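Long-range contacts in uncharacterized hypothetical protein (Parabacteroides merdae, PDB 4EI0), which is of unknown function, a DUF4466 family protein built mainly of antiparallel beta sheets: residues T160-Y165 with Y178-L183; L166-E171 with K192-Y197. All blocks are in the same frame, centred on the assembly; numbering follows the deposited sequence.

In the fold
Both contacts hold strand 165-167 into one antiparallel sheet, in which it runs between 176-178 and 195-199. Contact 1 makes the pairing with the outermost strand 176-178 and with the helix start that follows it; contact 2 makes the pairing with 195-199. The first is partly buried, its charged side chains lying at the surface around the buried ring of Y165. The second is buried, with apolar side chains beside a backbone bulge and several backbone groups held by side-chain oxygens. Their centres lie about 11 Å apart, and they meet directly: C164 O is hydrogen-bonded to Y197 N, and the Y178 hydroxyl reaches both N170 and K192.

Contact 1: T160-Y165 with Y178-L183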
loop_
_atom_site.group_PDB
_atom_site.type_symbol
_atom_site.label_atom_id
_atom_site.label_comp_id
_atom_site.label_asym_id
_atom_site.label_seq_id
_atom_site.Cartn_x
_atom_site.Cartn_y
_atom_site.Cartn_z
ATOM N N THR B 160 -10.705 -47.364 -5.306
ATOM C CA THR B 160 -11.934 -48.066 -4.987
ATOM C C THR B 160 -11.677 -49.539 -5.270
ATOM O O THR B 160 -10.614 -49.919 -5.774
ATOM C CB THR B 160 -13.111 -47.555 -5.832
ATOM O OG1 THR B 160 -12.873 -47.871 -7.207
ATOM C CG2 THR B 160 -13.262 -46.050 -5.710
ATOM N N ASN B 161 -12.638 -50.389 -4.973
ATOM C CA ASN B 161 -12.473 -51.809 -5.266
ATOM C C ASN B 161 -12.227 -52.103 -6.750
ATOM O O ASN B 161 -11.586 -53.096 -7.083
ATOM C CB ASN B 161 -13.681 -52.601 -4.762
ATOM C CG ASN B 161 -13.584 -52.886 -3.285
ATOM O OD1 ASN B 161 -12.789 -53.738 -2.843
ATOM N ND2 ASN B 161 -14.363 -52.147 -2.502
ATOM N N ASP B 162 -12.727 -51.234 -7.626
ATOM C CA ASP B 162 -12.488 -51.372 -9.058
ATOM C C ASP B 162 -11.233 -50.654 -9.508
ATOM O O ASP B 162 -10.600 -51.102 -10.448
ATOM C CB ASP B 162 -13.676 -50.843 -9.877
ATOM C CG ASP B 162 -14.906 -51.681 -9.721
ATOM O OD1 ASP B 162 -14.803 -52.838 -9.229
ATOM O OD2 ASP B 162 -15.972 -51.171 -10.116
ATOM N N LYS B 163 -10.934 -49.515 -8.882
ATOM C CA LYS B 163 -9.818 -48.693 -9.227
ATOM C C LYS B 163 -8.785 -48.960 -8.161
ATOM O O LYS B 163 -8.522 -48.126 -7.298
ATOM C CB LYS B 163 -10.212 -47.215 -9.252
ATOM C CG LYS B 163 -11.239 -46.872 -10.319
ATOM C CD LYS B 163 -11.394 -45.366 -10.453
ATOM C CE LYS B 163 -12.270 -44.813 -9.345
ATOM N NZ LYS B 163 -12.466 -43.342 -9.504
ATOM N N CYS B 164 -8.216 -50.140 -8.267
ATOM C CA CYS B 164 -7.588 -50.797 -7.187
ATOM C C CYS B 164 -6.143 -51.194 -7.409
ATOM O O CYS B 164 -5.576 -51.802 -6.530
ATOM C CB CYS B 164 -8.401 -52.067 -6.863
ATOM S SG CYS B 164 -8.508 -53.311 -8.163
ATOM N N TYR B 165 -5.542 -50.878 -8.547
ATOM C CA TYR B 165 -4.212 -51.411 -8.842
ATOM C C TYR B 165 -3.249 -50.261 -8.905
ATOM O O TYR B 165 -3.292 -49.475 -9.843
ATOM C CB TYR B 165 -4.246 -52.193 -10.155
ATOM C CG TYR B 165 -5.126 -53.390 -10.150
ATOM C CD1 TYR B 165 -4.883 -54.438 -9.296
ATOM C CD2 TYR B 165 -6.185 -53.514 -11.043
ATOM C CE1 TYR B 165 -5.689 -55.561 -9.302
ATOM C CE2 TYR B 165 -6.975 -54.643 -11.064
ATOM C CZ TYR B 165 -6.741 -55.659 -10.192
ATOM O OH TYR B 165 -7.532 -56.783 -10.218
ATOM N N TYR B 178 -4.670 -48.003 -11.833
ATOM C CA TYR B 178 -5.238 -48.779 -12.922
ATOM C C TYR B 178 -6.440 -49.476 -12.348
ATOM O O TYR B 178 -6.459 -49.780 -11.177
ATOM C CB TYR B 178 -4.231 -49.846 -13.416
ATOM C CG TYR B 178 -3.097 -49.224 -14.210
ATOM C CD1 TYR B 178 -3.346 -48.633 -15.454
ATOM C CD2 TYR B 178 -1.811 -49.145 -13.702
ATOM C CE1 TYR B 178 -2.330 -48.012 -16.170
ATOM C CE2 TYR B 178 -0.780 -48.520 -14.427
ATOM C CZ TYR B 178 -1.050 -47.973 -15.667
ATOM O OH TYR B 178 -0.064 -47.360 -16.399
ATOM N N SER B 179 -7.427 -49.724 -13.188
ATOM C CA SER B 179 -8.677 -50.371 -12.809
ATOM C C SER B 179 -8.780 -51.750 -13.350
ATOM O O SER B 179 -7.966 -52.197 -14.161
ATOM C CB SER B 179 -9.854 -49.586 -13.389
ATOM O OG SER B 179 -9.784 -49.580 -14.811
ATOM N N LYS B 180 -9.806 -52.450 -12.912
ATOM C CA LYS B 180 -10.082 -53.766 -13.416
ATOM C C LYS B 180 -10.413 -53.724 -14.916
ATOM O O LYS B 180 -10.100 -54.665 -15.627
ATOM C CB LYS B 180 -11.191 -54.420 -12.597
ATOM C CG LYS B 180 -10.733 -54.811 -11.189
ATOM C CD LYS B 180 -11.880 -55.299 -10.309
ATOM C CE LYS B 180 -11.344 -56.089 -9.117
ATOM N NZ LYS B 180 -12.365 -56.552 -8.155
ATOM N N ALA B 181 -11.020 -52.633 -15.382
ATOM C CA ALA B 181 -11.333 -52.464 -16.798
ATOM C C ALA B 181 -10.042 -52.328 -17.565
ATOM O O ALA B 181 -9.900 -52.911 -18.630
ATOM C CB ALA B 181 -12.146 -51.214 -17.018
ATOM N N ASP B 182 -9.102 -51.557 -17.011
ATOM C CA ASP B 182 -7.792 -51.366 -17.665
ATOM C C ASP B 182 -7.115 -52.690 -17.907
ATOM O O ASP B 182 -6.669 -52.980 -19.020
ATOM C CB ASP B 182 -6.892 -50.468 -16.875
ATOM C CG ASP B 182 -7.415 -49.047 -16.769
ATOM O OD1 ASP B 182 -8.073 -48.551 -17.699
ATOM O OD2 ASP B 182 -7.179 -48.415 -15.721
ATOM N N LEU B 183 -7.111 -53.541 -16.889
ATOM C CA LEU B 183 -6.521 -54.858 -17.023
ATOM C C LEU B 183 -7.286 -55.805 -17.930
ATOM O O LEU B 183 -6.682 -56.735 -18.460
ATOM C CB LEU B 183 -6.266 -55.511 -15.643
ATOM C CG LEU B 183 -4.899 -55.177 -15.014
ATOM C CD1 LEU B 183 -4.747 -53.680 -14.781
ATOM C CD2 LEU B 183 -4.648 -55.974 -13.753
#
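Y165 and Y178 form an antiparallel hydrogen-bonded pair, the beta bridge by which the edge strand 176-178 joins 165-167. Y178 N gives to Y165 O at 2.8 Å and Y165 N to Y178 O at 3.0 Å, both in the plane of the accepting carbonyl. Beyond that single bridge, K180 N, in the first turn of the helix, reaches back to D162 O at 2.9 Å, and S179 CA adds a CA-H...O contact to that same oxygen.

Two local motifs shape the backbones that meet here. T160 OG1 accepts from K163 N in an ST motif, while S179 and D182 close a capping box: S179 OG takes the D182 N-H, and D182 OD2 takes the S179 N-H from above the carboxylate plane.

Apolar contact centres on the Y165 ring. With its CG anti to the carbonyl carbon (chi1 -63°), the ring is sandwiched between C164 SG, over the centre of one face, and L183 CD2 on the opposite face, a CH-pi contact 4.1 Å from the centroid. S179 O lies at the ring edge. K180 crosses the tyrosine at about a right angle, its CG 3.8 Å from Y165 CE2. An alanine in place of Y165 is likely to leave a gap between C164 SG and L183 CD2.

Charge plays a looser part: D162 OD1 and K180 NZ stand 4.6 Å apart, beyond a salt bridge.

Around this, N161 OD1 accepts from the backbone of Y199 in strand 195-199. P225, in a loop, touches both Y165 and L183, while helix 180-185 leads away from the end of strand 176-178.

Contact 2: L166-E171 with K192-Y197; sequences LSFLNE and KIDIMY
L166 O is gripped by two backbone donors, D194 N at 2.9 Å and I195 N at 3.2 Å, both in its carbonyl plane. With D194 and I195 both facing L166, this is a classic beta bulge. L166 N completes the pairing by giving to I195 O. On the face that the two residues share, L166 CB lies 4.1 Å from I195 CB.

Past the bulge, the chain after strand 165-167 is held by side chains. The CB of D194 is directed toward the other segment, and OD2 accepts F168 N at 2.9 Å, through the lone pair away from its other oxygen, in a nearly straight bond (166°). N230 holds OD1, so both carboxylate oxygens of this buried aspartate have partners. L169 CG packs against OD2 as well.

S167 OG, anti to the backbone N (chi1 -179°), gives to K192 O at 2.7 Å while accepting from L169 N in an ST turn. One hydroxyl thereby fixes the turn and ties it to the facing backbone.

The F168 ring meets its neighbours with its edge: I195 CD1 comes in near the ring plane, 3.7 Å from F168 CE2, and D194 CB sits near CD2. V293 and V307, from strands 289-299 and 302-311 of the neighbouring sheet, also touch this phenylalanine, which therefore packs between the two sheets.

K192 bends at chi3 and chi4 to cross N170 at about a right angle. Its NZ, also bonded to the Y178 hydroxyl, gives to N170 OD1 at 2.7 Å, tilted 21° from the amide carbonyl plane.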
loop_
_atom_site.group_PDB
_atom_site.type_symbol
_atom_site.label_atom_id
_atom_site.label_comp_id
_atom_site.label_asym_id
_atom_site.label_seq_id
_atom_site.Cartn_x
_atom_site.Cartn_y
_atom_site.Cartn_z
ATOM N N LEU B 166 -2.406 -50.147 -7.880
ATOM C CA LEU B 166 -1.437 -49.071 -7.770
ATOM C C LEU B 166 -0.116 -49.454 -8.446
ATOM O O LEU B 166 0.470 -50.480 -8.124
ATOM C CB LEU B 166 -1.173 -48.700 -6.287
ATOM C CG LEU B 166 -2.208 -47.924 -5.480
ATOM C CD1 LEU B 166 -3.579 -48.589 -5.423
ATOM C CD2 LEU B 166 -1.632 -47.699 -4.082
ATOM N N SER B 167 0.354 -48.616 -9.368
ATOM C CA SER B 167 1.689 -48.748 -9.980
ATOM C C SER B 167 2.550 -47.553 -9.618
ATOM O O SER B 167 2.179 -46.393 -9.851
ATOM C CB SER B 167 1.603 -48.830 -11.498
ATOM O OG SER B 167 2.902 -48.984 -12.065
ATOM N N PHE B 168 3.740 -47.835 -9.105
ATOM C CA PHE B 168 4.729 -46.811 -8.822
ATOM C C PHE B 168 5.793 -46.784 -9.908
ATOM O O PHE B 168 6.855 -46.225 -9.677
ATOM C CB PHE B 168 5.415 -47.086 -7.445
ATOM C CG PHE B 168 4.449 -47.176 -6.297
ATOM C CD1 PHE B 168 3.950 -46.032 -5.687
ATOM C CD2 PHE B 168 4.004 -48.390 -5.867
ATOM C CE1 PHE B 168 3.059 -46.125 -4.652
ATOM C CE2 PHE B 168 3.098 -48.494 -4.846
ATOM C CZ PHE B 168 2.626 -47.374 -4.237
ATOM N N LEU B 169 5.498 -47.285 -11.112
ATOM C CA LEU B 169 6.547 -47.443 -12.154
ATOM C C LEU B 169 6.476 -46.516 -13.333
ATOM O O LEU B 169 7.358 -46.547 -14.168
ATOM C CB LEU B 169 6.574 -48.914 -12.660
ATOM C CG LEU B 169 6.722 -49.984 -11.527
ATOM C CD1 LEU B 169 6.739 -51.459 -11.953
ATOM C CD2 LEU B 169 7.996 -49.662 -10.733
ATOM N N ASN B 170 5.458 -45.671 -13.430
ATOM C CA ASN B 170 5.322 -44.850 -14.580
ATOM C C ASN B 170 6.240 -43.619 -14.491
ATOM O O ASN B 170 6.396 -43.017 -13.428
ATOM C CB ASN B 170 3.862 -44.402 -14.750
ATOM C CG ASN B 170 2.948 -45.488 -15.261
ATOM O OD1 ASN B 170 3.368 -46.572 -15.672
ATOM N ND2 ASN B 170 1.665 -45.198 -15.241
ATOM N N GLU B 171 6.794 -43.195 -15.628
ATOM C CA GLU B 171 7.628 -41.985 -15.713
ATOM C C GLU B 171 6.855 -40.759 -15.232
ATOM O O GLU B 171 5.715 -40.505 -15.654
ATOM C CB GLU B 171 7.996 -41.573 -17.149
ATOM C CG GLU B 171 8.686 -42.403 -18.177
ATOM C CD GLU B 171 8.923 -41.461 -19.373
ATOM O OE1 GLU B 171 8.081 -41.342 -20.329
ATOM O OE2 GLU B 171 9.940 -40.746 -19.282
ATOM N N LYS B 192 3.004 -54.194 -14.236
ATOM C CA LYS B 192 3.350 -52.879 -13.648
ATOM C C LYS B 192 2.755 -52.662 -12.240
ATOM O O LYS B 192 3.035 -51.645 -11.623
ATOM C CB LYS B 192 2.793 -51.733 -14.535
ATOM C CG LYS B 192 3.731 -51.278 -15.619
ATOM C CD LYS B 192 3.001 -50.667 -16.807
ATOM C CE LYS B 192 2.346 -49.370 -16.439
ATOM N NZ LYS B 192 2.468 -48.338 -17.497
ATOM N N ILE B 193 1.897 -53.579 -11.777
ATOM C CA ILE B 193 1.156 -53.362 -10.550
ATOM C C ILE B 193 2.012 -53.770 -9.374
ATOM O O ILE B 193 2.525 -54.899 -9.321
ATOM C CB ILE B 193 -0.172 -54.136 -10.481
ATOM C CG1 ILE B 193 -1.026 -53.849 -11.720
ATOM C CG2 ILE B 193 -0.931 -53.733 -9.189
ATOM C CD1 ILE B 193 -1.158 -52.412 -12.096
ATOM N N ASP B 194 2.111 -52.844 -8.416
ATOM C CA ASP B 194 2.867 -53.021 -7.199
ATOM C C ASP B 194 1.996 -53.368 -5.996
ATOM O O ASP B 194 2.400 -54.178 -5.147
ATOM C CB ASP B 194 3.737 -51.749 -6.986
ATOM C CG ASP B 194 4.718 -51.575 -8.134
ATOM O OD1 ASP B 194 5.421 -52.584 -8.395
ATOM O OD2 ASP B 194 4.739 -50.518 -8.818
ATOM N N ILE B 195 0.803 -52.814 -5.945
ATOM C CA ILE B 195 -0.088 -53.013 -4.802
ATOM C C ILE B 195 -1.508 -53.148 -5.318
ATOM O O ILE B 195 -1.918 -52.403 -6.221
ATOM C CB ILE B 195 -0.015 -51.806 -3.798
ATOM C CG1 ILE B 195 1.331 -51.797 -3.056
ATOM C CG2 ILE B 195 -1.118 -51.905 -2.765
ATOM C CD1 ILE B 195 1.595 -50.588 -2.183
HETATM N N MSE B 196 -2.247 -54.096 -4.756
HETATM C CA MSE B 196 -3.679 -54.196 -4.979
HETATM C C MSE B 196 -4.395 -53.770 -3.714
HETATM O O MSE B 196 -4.164 -54.338 -2.636
HETATM C CB MSE B 196 -4.104 -55.608 -5.345
HETATM C CG MSE B 196 -5.632 -55.740 -5.535
HETATM SE SE MSE B 196 -6.122 -57.513 -6.051
HETATM C CE MSE B 196 -8.054 -57.265 -6.468
ATOM N N TYR B 197 -5.245 -52.763 -3.856
ATOM C CA TYR B 197 -6.156 -52.368 -2.788
ATOM C C TYR B 197 -7.397 -53.219 -2.824
ATOM O O TYR B 197 -7.881 -53.565 -3.895
ATOM C CB TYR B 197 -6.545 -50.927 -2.983
ATOM C CG TYR B 197 -7.742 -50.544 -2.207
ATOM C CD1 TYR B 197 -7.617 -50.173 -0.869
ATOM C CD2 TYR B 197 -8.998 -50.553 -2.778
ATOM C CE1 TYR B 197 -8.710 -49.821 -0.115
ATOM C CE2 TYR B 197 -10.124 -50.202 -2.021
ATOM C CZ TYR B 197 -9.971 -49.837 -0.688
ATOM O OH TYR B 197 -11.034 -49.442 0.070
#